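PDB 4J3Z: mandelate racemase/muconate lactonizing enzyme from Jannaschia sp., which probably abstracts a proton next to the carboxylate of a still unidentified acid substrate, as other enolase superfamily enzymes do. Local coordinates for residues Arg127-Leu132 against Tyr162-Asp168; Asp230-Tyr234 against Leu331-Glu335. All coordinates share one frame; numbering follows the deposited sequence.

Interaction 1 of 2, residues Arg127-Leu132 against Tyr162-Asp168; sequences RAYTYL and YTAVKFD
Lys166 lies against two tyrosines of the neighbouring parallel strand. Lys166 N donates to Thr130 O at 2.8 Å, and Lys166 CB sits 3.4 Å from that same Thr130 O. Lys166 CD comes 3.6 Å from Tyr129 CE1. The chain then bends at chi3 (100°), which carries CE over one face of the Tyr131 ring, offset toward the rim. This CH-pi contact puts Lys166 CE 3.7 Å from the centroid of the Tyr131 ring. NZ goes on past the rings to a salt bridge with Glu335.

On the other face of the sheet, Thr130 CG2 stands over the centre of the Tyr162 ring, 3.8 Å from its centroid. Ala128 O lies at the edge of that ring, in its plane. Beyond Thr130, Leu132 CD2 packs 3.7 Å from Val165 CB. Leu132 N also makes a weak bond to Lys166 O.

Toward the start of the strands a water bridges Ala128 O and Thr163 N. Beside it the extended Arg127 chain (CG anti to the backbone N, chi1 -165°) reaches Thr163. Arg127 NH2 donates to Thr163 O at 3.1 Å, from above the carbonyl plane. Arg127 NE adds a weak bond to Thr163 OG1 at 2.9 Å. NH2 also forms a salt bridge with Asp205 on the next strand. Replacing Arg127 by alanine would remove both donors and is likely to leave Asp205 without its charged mate and Thr163 O without the guanidinium donor.

Arginine and water bonds thus tie strand 127-131 to the loop residue Thr163, and backbone bonds join the strands further on. There the aliphatic lysine chain is steadied by aromatic rings, and Lys166 NZ is brought to Glu335 in the barrel interior.

Interaction 2 of 2, residues Asp230-Tyr234 against Leu331-Glu335; sequences DPLWY and LLMVE
Leu332 and Trp233, which touch across this contact, are each held by a backbone hydrogen bond to another part of the barrel, Leu332 with Leu307 and Trp233 with Phe208. No hydrogen bond joins the two segments, so their contact is apolar.

Leu332 CD2 is shared by two partners. It meets the indole at its edge, near the ring plane, with Leu332 CD2 3.7 Å from Trp233 CZ3. Leu332 CD2 also lies 3.6 Å from Leu232 CD2, where the two leucines overlap while pointing opposite ways. Next to them Leu232 and Met333 meet end to end, with Leu232 CD1 3.7 Å from Met333 CE. The methionine chain bends at chi3 (88°), so that its methyl turns aside to Leu232 while the sulfur stays near the indole. Met333 SD lies 5.1 Å from the centroid of the Trp233 six-membered ring, 44° off its normal. This is an oblique Met-aromatic contact.

Around these four buried side chains, Leu207 touches both Trp233 and Met333, and Ile279 touches Leu232, Trp233 and Leu332. A second subunit comes close too: its Met180 packs on Leu332.

Strands 233-235 and 334-336 are not paired in the sheet. Residues at and just before their starts meet inside the barrel instead, near the N-terminal ends of the strands. Such an apolar core is typical of the modified (beta/alpha)7-beta barrel of the enolase superfamily.

In the fold
Interaction 1 closes along the chain before interaction 2 opens, and their centres are 8 Å apart. Both belong to the curled sheet of the barrel domain. Strand 125-131 has 164-167 on one side and 334-336 on the other, so the sheet joins the two contacts directly. Arg127 O and Val334 N probably form a hydrogen bond in that second pairing. Interaction 1 is a pairing of neighbouring strands, while interaction 2 joins two non-adjacent strand starts inside the barrel. The Tyr129 ring packs against both Met333 and Trp233, and so connects them inside. Together the contacts tie early and late strands of the domain, consistent with the closed barrel of this superfamily.

Interaction 1 of 2, residues Arg127-Leu132 against Tyr162-Asp168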
ATOM      1  N   ARG D 127     -15.981  14.017  31.874  1.00 24.69           N
ATOM      2  CA  ARG D 127     -14.891  13.388  32.610  1.00 23.91           C
ATOM      3  C   ARG D 127     -13.661  14.266  32.543  1.00 24.73           C
ATOM      4  O   ARG D 127     -13.356  14.838  31.488  1.00 26.87           O
ATOM      5  CB  ARG D 127     -14.590  11.991  32.067  1.00 24.07           C
ATOM      6  CG  ARG D 127     -13.726  11.135  32.987  1.00 24.44           C
ATOM      7  CD  ARG D 127     -13.570   9.729  32.435  1.00 24.68           C
ATOM      8  NE  ARG D 127     -12.333   9.092  32.868  1.00 24.39           N
ATOM      9  CZ  ARG D 127     -11.783   8.044  32.262  1.00 25.12           C
ATOM     10  NH1 ARG D 127     -12.360   7.517  31.184  1.00 24.84           N
ATOM     11  NH2 ARG D 127     -10.649   7.526  32.726  1.00 25.64           N
ATOM     12  N   ALA D 128     -12.976  14.390  33.678  1.00 23.75           N
ATOM     13  CA  ALA D 128     -11.828  15.284  33.815  1.00 23.13           C
ATOM     14  C   ALA D 128     -10.627  14.586  34.444  1.00 24.01           C
ATOM     15  O   ALA D 128     -10.781  13.698  35.290  1.00 23.35           O
ATOM     16  CB  ALA D 128     -12.217  16.497  34.648  1.00 22.35           C
ATOM     17  N   TYR D 129      -9.430  14.991  34.031  1.00 25.04           N
ATOM     18  CA  TYR D 129      -8.208  14.566  34.716  1.00 25.84           C
ATOM     19  C   TYR D 129      -7.362  15.761  35.131  1.00 27.28           C
ATOM     20  O   TYR D 129      -7.777  16.903  34.966  1.00 28.32           O
ATOM     21  CB  TYR D 129      -7.394  13.601  33.855  1.00 26.17           C
ATOM     22  CG  TYR D 129      -6.715  14.218  32.637  1.00 26.73           C
ATOM     23  CD1 TYR D 129      -5.446  14.797  32.734  1.00 26.57           C
ATOM     24  CD2 TYR D 129      -7.330  14.194  31.386  1.00 25.89           C
ATOM     25  CE1 TYR D 129      -4.822  15.340  31.624  1.00 26.96           C
ATOM     26  CE2 TYR D 129      -6.711  14.730  30.273  1.00 26.40           C
ATOM     27  CZ  TYR D 129      -5.458  15.297  30.394  1.00 27.20           C
ATOM     28  OH  TYR D 129      -4.843  15.837  29.290  1.00 27.75           O
ATOM     29  N   THR D 130      -6.177  15.483  35.672  1.00 27.76           N
ATOM     30  CA  THR D 130      -5.235  16.520  36.080  1.00 27.81           C
ATOM     31  C   THR D 130      -3.782  16.009  36.001  1.00 28.70           C
ATOM     32  O   THR D 130      -3.541  14.803  35.936  1.00 28.88           O
ATOM     33  CB  THR D 130      -5.574  17.021  37.502  1.00 28.14           C
ATOM     34  OG1 THR D 130      -4.660  18.048  37.902  1.00 27.64           O
ATOM     35  CG2 THR D 130      -5.539  15.876  38.505  1.00 28.39           C
ATOM     36  N   TYR D 131      -2.819  16.930  35.972  1.00 28.97           N
ATOM     37  CA  TYR D 131      -1.423  16.583  36.248  1.00 29.58           C
ATOM     38  C   TYR D 131      -1.310  16.136  37.712  1.00 28.71           C
ATOM     39  O   TYR D 131      -2.218  16.386  38.504  1.00 27.59           O
ATOM     40  CB  TYR D 131      -0.507  17.787  36.009  1.00 30.23           C
ATOM     41  CG  TYR D 131       0.396  17.689  34.800  1.00 31.90           C
ATOM     42  CD1 TYR D 131       1.541  16.890  34.823  1.00 32.32           C
ATOM     43  CD2 TYR D 131       0.126  18.429  33.637  1.00 32.63           C
ATOM     44  CE1 TYR D 131       2.377  16.805  33.719  1.00 33.45           C
ATOM     45  CE2 TYR D 131       0.962  18.360  32.534  1.00 32.63           C
ATOM     46  CZ  TYR D 131       2.081  17.540  32.575  1.00 33.84           C
ATOM     47  OH  TYR D 131       2.913  17.461  31.480  1.00 34.91           O
ATOM     48  N   LEU D 132      -0.205  15.473  38.059  1.00 28.62           N
ATOM     49  CA  LEU D 132       0.077  15.101  39.450  1.00 28.27           C
ATOM     50  C   LEU D 132       0.983  16.140  40.102  1.00 28.47           C
ATOM     51  O   LEU D 132       2.204  16.130  39.922  1.00 27.63           O
ATOM     52  CB  LEU D 132       0.718  13.714  39.539  1.00 28.25           C
ATOM     53  CG  LEU D 132      -0.151  12.465  39.370  1.00 28.51           C
ATOM     54  CD1 LEU D 132       0.707  11.235  39.575  1.00 28.05           C
ATOM     55  CD2 LEU D 132      -1.320  12.459  40.347  1.00 28.64           C
ATOM     56  N   TYR D 162     -11.261  11.955  41.106  1.00 24.54           N
ATOM     57  CA  TYR D 162     -10.624  11.869  39.796  1.00 25.37           C
ATOM     58  C   TYR D 162     -10.500  10.418  39.350  1.00 25.41           C
ATOM     59  O   TYR D 162     -10.205   9.536  40.170  1.00 24.93           O
ATOM     60  CB  TYR D 162      -9.247  12.535  39.808  1.00 26.62           C
ATOM     61  CG  TYR D 162      -9.251  14.046  39.619  1.00 27.60           C
ATOM     62  CD1 TYR D 162      -9.552  14.613  38.380  1.00 26.44           C
ATOM     63  CD2 TYR D 162      -8.913  14.906  40.675  1.00 27.76           C
ATOM     64  CE1 TYR D 162      -9.533  15.984  38.193  1.00 26.14           C
ATOM     65  CE2 TYR D 162      -8.899  16.285  40.501  1.00 27.58           C
ATOM     66  CZ  TYR D 162      -9.207  16.821  39.255  1.00 27.85           C
ATOM     67  OH  TYR D 162      -9.194  18.198  39.061  1.00 27.93           O
ATOM     68  N   THR D 163     -10.742  10.175  38.058  1.00 24.42           N
ATOM     69  CA  THR D 163     -10.668   8.821  37.497  1.00 24.73           C
ATOM     70  C   THR D 163      -9.585   8.716  36.415  1.00 24.89           C
ATOM     71  O   THR D 163      -9.605   7.793  35.599  1.00 24.95           O
ATOM     72  CB  THR D 163     -12.030   8.322  36.938  1.00 25.01           C
ATOM     73  OG1 THR D 163     -12.411   9.109  35.801  1.00 25.34           O
ATOM     74  CG2 THR D 163     -13.143   8.392  38.003  1.00 23.89           C
ATOM     75  N   ALA D 164      -8.653   9.673  36.414  1.00 23.62           N
ATOM     76  CA  ALA D 164      -7.449   9.610  35.582  1.00 22.91           C
ATOM     77  C   ALA D 164      -6.437  10.624  36.089  1.00 21.81           C
ATOM     78  O   ALA D 164      -6.816  11.697  36.552  1.00 21.63           O
ATOM     79  CB  ALA D 164      -7.775   9.857  34.114  1.00 23.24           C
ATOM     80  N   VAL D 165      -5.157  10.273  36.023  1.00 22.40           N
ATOM     81  CA  VAL D 165      -4.071  11.175  36.471  1.00 23.09           C
ATOM     82  C   VAL D 165      -2.919  11.179  35.481  1.00 22.81           C
ATOM     83  O   VAL D 165      -2.643  10.153  34.852  1.00 23.52           O
ATOM     84  CB  VAL D 165      -3.534  10.797  37.873  1.00 23.13           C
ATOM     85  CG1 VAL D 165      -4.533  11.192  38.950  1.00 22.58           C
ATOM     86  CG2 VAL D 165      -3.204   9.305  37.949  1.00 23.12           C
ATOM     87  N   LYS D 166      -2.264  12.331  35.341  1.00 22.77           N
ATOM     88  CA  LYS D 166      -1.213  12.526  34.336  1.00 23.71           C
ATOM     89  C   LYS D 166       0.104  12.899  34.984  1.00 24.61           C
ATOM     90  O   LYS D 166       0.142  13.647  35.961  1.00 25.62           O
ATOM     91  CB  LYS D 166      -1.622  13.611  33.330  1.00 24.33           C
ATOM     92  CG  LYS D 166      -0.819  13.621  32.042  1.00 24.40           C
ATOM     93  CD  LYS D 166      -1.376  14.614  31.033  1.00 24.86           C
ATOM     94  CE  LYS D 166      -0.595  15.923  31.015  1.00 24.65           C
ATOM     95  NZ  LYS D 166      -0.778  16.730  29.768  1.00 22.83           N
ATOM     96  N   PHE D 167       1.186  12.376  34.422  1.00 24.96           N
ATOM     97  CA  PHE D 167       2.518  12.582  34.955  1.00 25.85           C
ATOM     98  C   PHE D 167       3.537  12.477  33.821  1.00 27.48           C
ATOM     99  O   PHE D 167       3.247  11.877  32.776  1.00 27.49           O
ATOM    100  CB  PHE D 167       2.807  11.545  36.056  1.00 25.57           C
ATOM    101  CG  PHE D 167       2.585  10.115  35.620  1.00 24.92           C
ATOM    102  CD1 PHE D 167       1.313   9.542  35.678  1.00 24.32           C
ATOM    103  CD2 PHE D 167       3.640   9.346  35.151  1.00 24.54           C
ATOM    104  CE1 PHE D 167       1.103   8.233  35.270  1.00 24.08           C
ATOM    105  CE2 PHE D 167       3.437   8.031  34.746  1.00 24.95           C
ATOM    106  CZ  PHE D 167       2.167   7.472  34.809  1.00 24.34           C
ATOM    107  N   ASP D 168       4.719  13.055  34.034  1.00 29.36           N
ATOM    108  CA  ASP D 168       5.797  13.035  33.038  1.00 33.74           C
ATOM    109  C   ASP D 168       7.161  12.833  33.704  1.00 35.21           C
ATOM    110  O   ASP D 168       7.855  13.797  34.005  1.00 35.50           O
ATOM    111  CB  ASP D 168       5.789  14.317  32.187  1.00 36.36           C
ATOM    112  CG  ASP D 168       7.080  14.505  31.377  1.00 39.54           C
ATOM    113  OD1 ASP D 168       7.260  13.837  30.333  1.00 40.52           O
ATOM    114  OD2 ASP D 168       7.918  15.337  31.791  1.00 40.30           O
TER
HETATM  115  O   HOH W   1     -12.205  11.585  36.203  1.00 25.35           O

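Interaction 2 of 2, residues Asp230-Tyr234 against Leu331-Glu335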
ATOM      1  N   ASP D 230      -0.442  -0.766  31.801  1.00 23.95           N
ATOM      2  CA  ASP D 230      -1.652  -0.390  31.073  1.00 24.32           C
ATOM      3  C   ASP D 230      -2.042   1.078  31.067  1.00 23.97           C
ATOM      4  O   ASP D 230      -3.134   1.434  31.489  1.00 23.78           O
ATOM      5  CB  ASP D 230      -2.866  -1.254  31.406  1.00 23.55           C
ATOM      6  CG  ASP D 230      -4.033  -0.969  30.479  1.00 24.64           C
ATOM      7  OD1 ASP D 230      -3.805  -0.848  29.268  1.00 25.19           O
ATOM      8  OD2 ASP D 230      -5.171  -0.839  30.946  1.00 24.81           O
ATOM      9  N   PRO D 231      -1.139   1.935  30.623  1.00 23.74           N
ATOM     10  CA  PRO D 231      -1.487   3.374  30.554  1.00 23.37           C
ATOM     11  C   PRO D 231      -2.583   3.654  29.526  1.00 23.43           C
ATOM     12  O   PRO D 231      -2.549   3.084  28.422  1.00 23.05           O
ATOM     13  CB  PRO D 231      -0.185   4.031  30.097  1.00 22.97           C
ATOM     14  CG  PRO D 231       0.556   2.956  29.375  1.00 23.81           C
ATOM     15  CD  PRO D 231       0.174   1.645  30.017  1.00 23.59           C
ATOM     16  N   LEU D 232      -3.540   4.519  29.879  1.00 23.19           N
ATOM     17  CA  LEU D 232      -4.642   4.861  28.970  1.00 23.57           C
ATOM     18  C   LEU D 232      -4.149   5.495  27.683  1.00 24.11           C
ATOM     19  O   LEU D 232      -4.796   5.346  26.631  1.00 25.10           O
ATOM     20  CB  LEU D 232      -5.663   5.790  29.633  1.00 24.00           C
ATOM     21  CG  LEU D 232      -7.018   6.017  28.935  1.00 23.62           C
ATOM     22  CD1 LEU D 232      -8.095   6.424  29.919  1.00 22.79           C
ATOM     23  CD2 LEU D 232      -6.933   7.055  27.839  1.00 24.99           C
ATOM     24  N   TRP D 233      -3.030   6.220  27.758  1.00 22.72           N
ATOM     25  CA  TRP D 233      -2.432   6.780  26.557  1.00 22.57           C
ATOM     26  C   TRP D 233      -0.938   7.085  26.643  1.00 23.76           C
ATOM     27  O   TRP D 233      -0.369   7.216  27.730  1.00 25.99           O
ATOM     28  CB  TRP D 233      -3.230   7.992  26.027  1.00 23.12           C
ATOM     29  CG  TRP D 233      -3.125   9.309  26.785  1.00 22.18           C
ATOM     30  CD1 TRP D 233      -1.999   9.875  27.323  1.00 22.16           C
ATOM     31  CD2 TRP D 233      -4.187  10.250  27.005  1.00 22.02           C
ATOM     32  NE1 TRP D 233      -2.300  11.095  27.888  1.00 21.78           N
ATOM     33  CE2 TRP D 233      -3.637  11.349  27.708  1.00 21.70           C
ATOM     34  CE3 TRP D 233      -5.557  10.263  26.694  1.00 22.21           C
ATOM     35  CZ2 TRP D 233      -4.409  12.448  28.105  1.00 21.28           C
ATOM     36  CZ3 TRP D 233      -6.321  11.363  27.082  1.00 22.57           C
ATOM     37  CH2 TRP D 233      -5.739  12.437  27.791  1.00 22.09           C
ATOM     38  N   TYR D 234      -0.322   7.173  25.472  1.00 23.12           N
ATOM     39  CA  TYR D 234       1.046   7.604  25.308  1.00 23.42           C
ATOM     40  C   TYR D 234       0.989   8.893  24.489  1.00 24.62           C
ATOM     41  O   TYR D 234       0.657   8.875  23.296  1.00 23.43           O
ATOM     42  CB  TYR D 234       1.840   6.520  24.583  1.00 23.03           C
ATOM     43  CG  TYR D 234       3.329   6.735  24.513  1.00 23.94           C
ATOM     44  CD1 TYR D 234       3.926   7.873  25.044  1.00 24.83           C
ATOM     45  CD2 TYR D 234       4.147   5.788  23.915  1.00 25.01           C
ATOM     46  CE1 TYR D 234       5.297   8.066  24.966  1.00 25.74           C
ATOM     47  CE2 TYR D 234       5.519   5.970  23.834  1.00 25.36           C
ATOM     48  CZ  TYR D 234       6.086   7.111  24.361  1.00 25.71           C
ATOM     49  OH  TYR D 234       7.450   7.289  24.288  1.00 25.76           O
ATOM     50  N   LEU D 331     -16.031  12.451  23.101  1.00 24.84           N
ATOM     51  CA  LEU D 331     -15.196  13.027  24.151  1.00 24.72           C
ATOM     52  C   LEU D 331     -14.708  11.965  25.134  1.00 24.50           C
ATOM     53  O   LEU D 331     -15.505  11.207  25.683  1.00 23.93           O
ATOM     54  CB  LEU D 331     -15.952  14.110  24.925  1.00 24.71           C
ATOM     55  CG  LEU D 331     -15.058  14.836  25.938  1.00 24.06           C
ATOM     56  CD1 LEU D 331     -14.346  16.012  25.281  1.00 24.06           C
ATOM     57  CD2 LEU D 331     -15.871  15.286  27.133  1.00 23.76           C
ATOM     58  N   LEU D 332     -13.397  11.911  25.347  1.00 25.26           N
ATOM     59  CA  LEU D 332     -12.844  11.069  26.402  1.00 25.85           C
ATOM     60  C   LEU D 332     -12.718  11.838  27.731  1.00 27.31           C
ATOM     61  O   LEU D 332     -13.310  11.431  28.733  1.00 28.63           O
ATOM     62  CB  LEU D 332     -11.516  10.456  25.971  1.00 25.50           C
ATOM     63  CG  LEU D 332     -10.775   9.601  26.997  1.00 25.28           C
ATOM     64  CD1 LEU D 332     -11.518   8.316  27.332  1.00 24.27           C
ATOM     65  CD2 LEU D 332      -9.377   9.316  26.483  1.00 25.04           C
ATOM     66  N   MET D 333     -11.964  12.940  27.736  1.00 26.69           N
ATOM     67  CA  MET D 333     -11.804  13.773  28.941  1.00 27.17           C
ATOM     68  C   MET D 333     -11.155  15.119  28.661  1.00 28.63           C
ATOM     69  O   MET D 333     -10.317  15.241  27.765  1.00 28.92           O
ATOM     70  CB  MET D 333     -10.997  13.043  30.031  1.00 28.31           C
ATOM     71  CG  MET D 333      -9.618  12.558  29.594  1.00 28.63           C
ATOM     72  SD  MET D 333      -8.813  11.465  30.779  1.00 28.06           S
ATOM     73  CE  MET D 333      -9.440   9.871  30.265  1.00 28.13           C
ATOM     74  N   VAL D 334     -11.558  16.127  29.436  1.00 29.24           N
ATOM     75  CA  VAL D 334     -10.880  17.422  29.471  1.00 27.83           C
ATOM     76  C   VAL D 334      -9.701  17.395  30.453  1.00 26.92           C
ATOM     77  O   VAL D 334      -9.822  16.869  31.555  1.00 26.06           O
ATOM     78  CB  VAL D 334     -11.832  18.570  29.892  1.00 28.07           C
ATOM     79  CG1 VAL D 334     -12.843  18.880  28.798  1.00 27.19           C
ATOM     80  CG2 VAL D 334     -12.537  18.250  31.207  1.00 29.51           C
ATOM     81  N   GLU D 335      -8.563  17.946  30.028  1.00 27.33           N
ATOM     82  CA  GLU D 335      -7.424  18.231  30.909  1.00 26.76           C
ATOM     83  C   GLU D 335      -7.788  19.415  31.774  1.00 27.63           C
ATOM     84  O   GLU D 335      -8.311  20.414  31.259  1.00 28.33           O
ATOM     85  CB  GLU D 335      -6.196  18.591  30.074  1.00 25.82           C
ATOM     86  CG  GLU D 335      -4.902  18.805  30.852  1.00 25.76           C
ATOM     87  CD  GLU D 335      -3.689  18.932  29.938  1.00 25.86           C
ATOM     88  OE1 GLU D 335      -3.803  19.568  28.865  1.00 25.39           O
ATOM     89  OE2 GLU D 335      -2.616  18.392  30.282  1.00 25.25           O
TER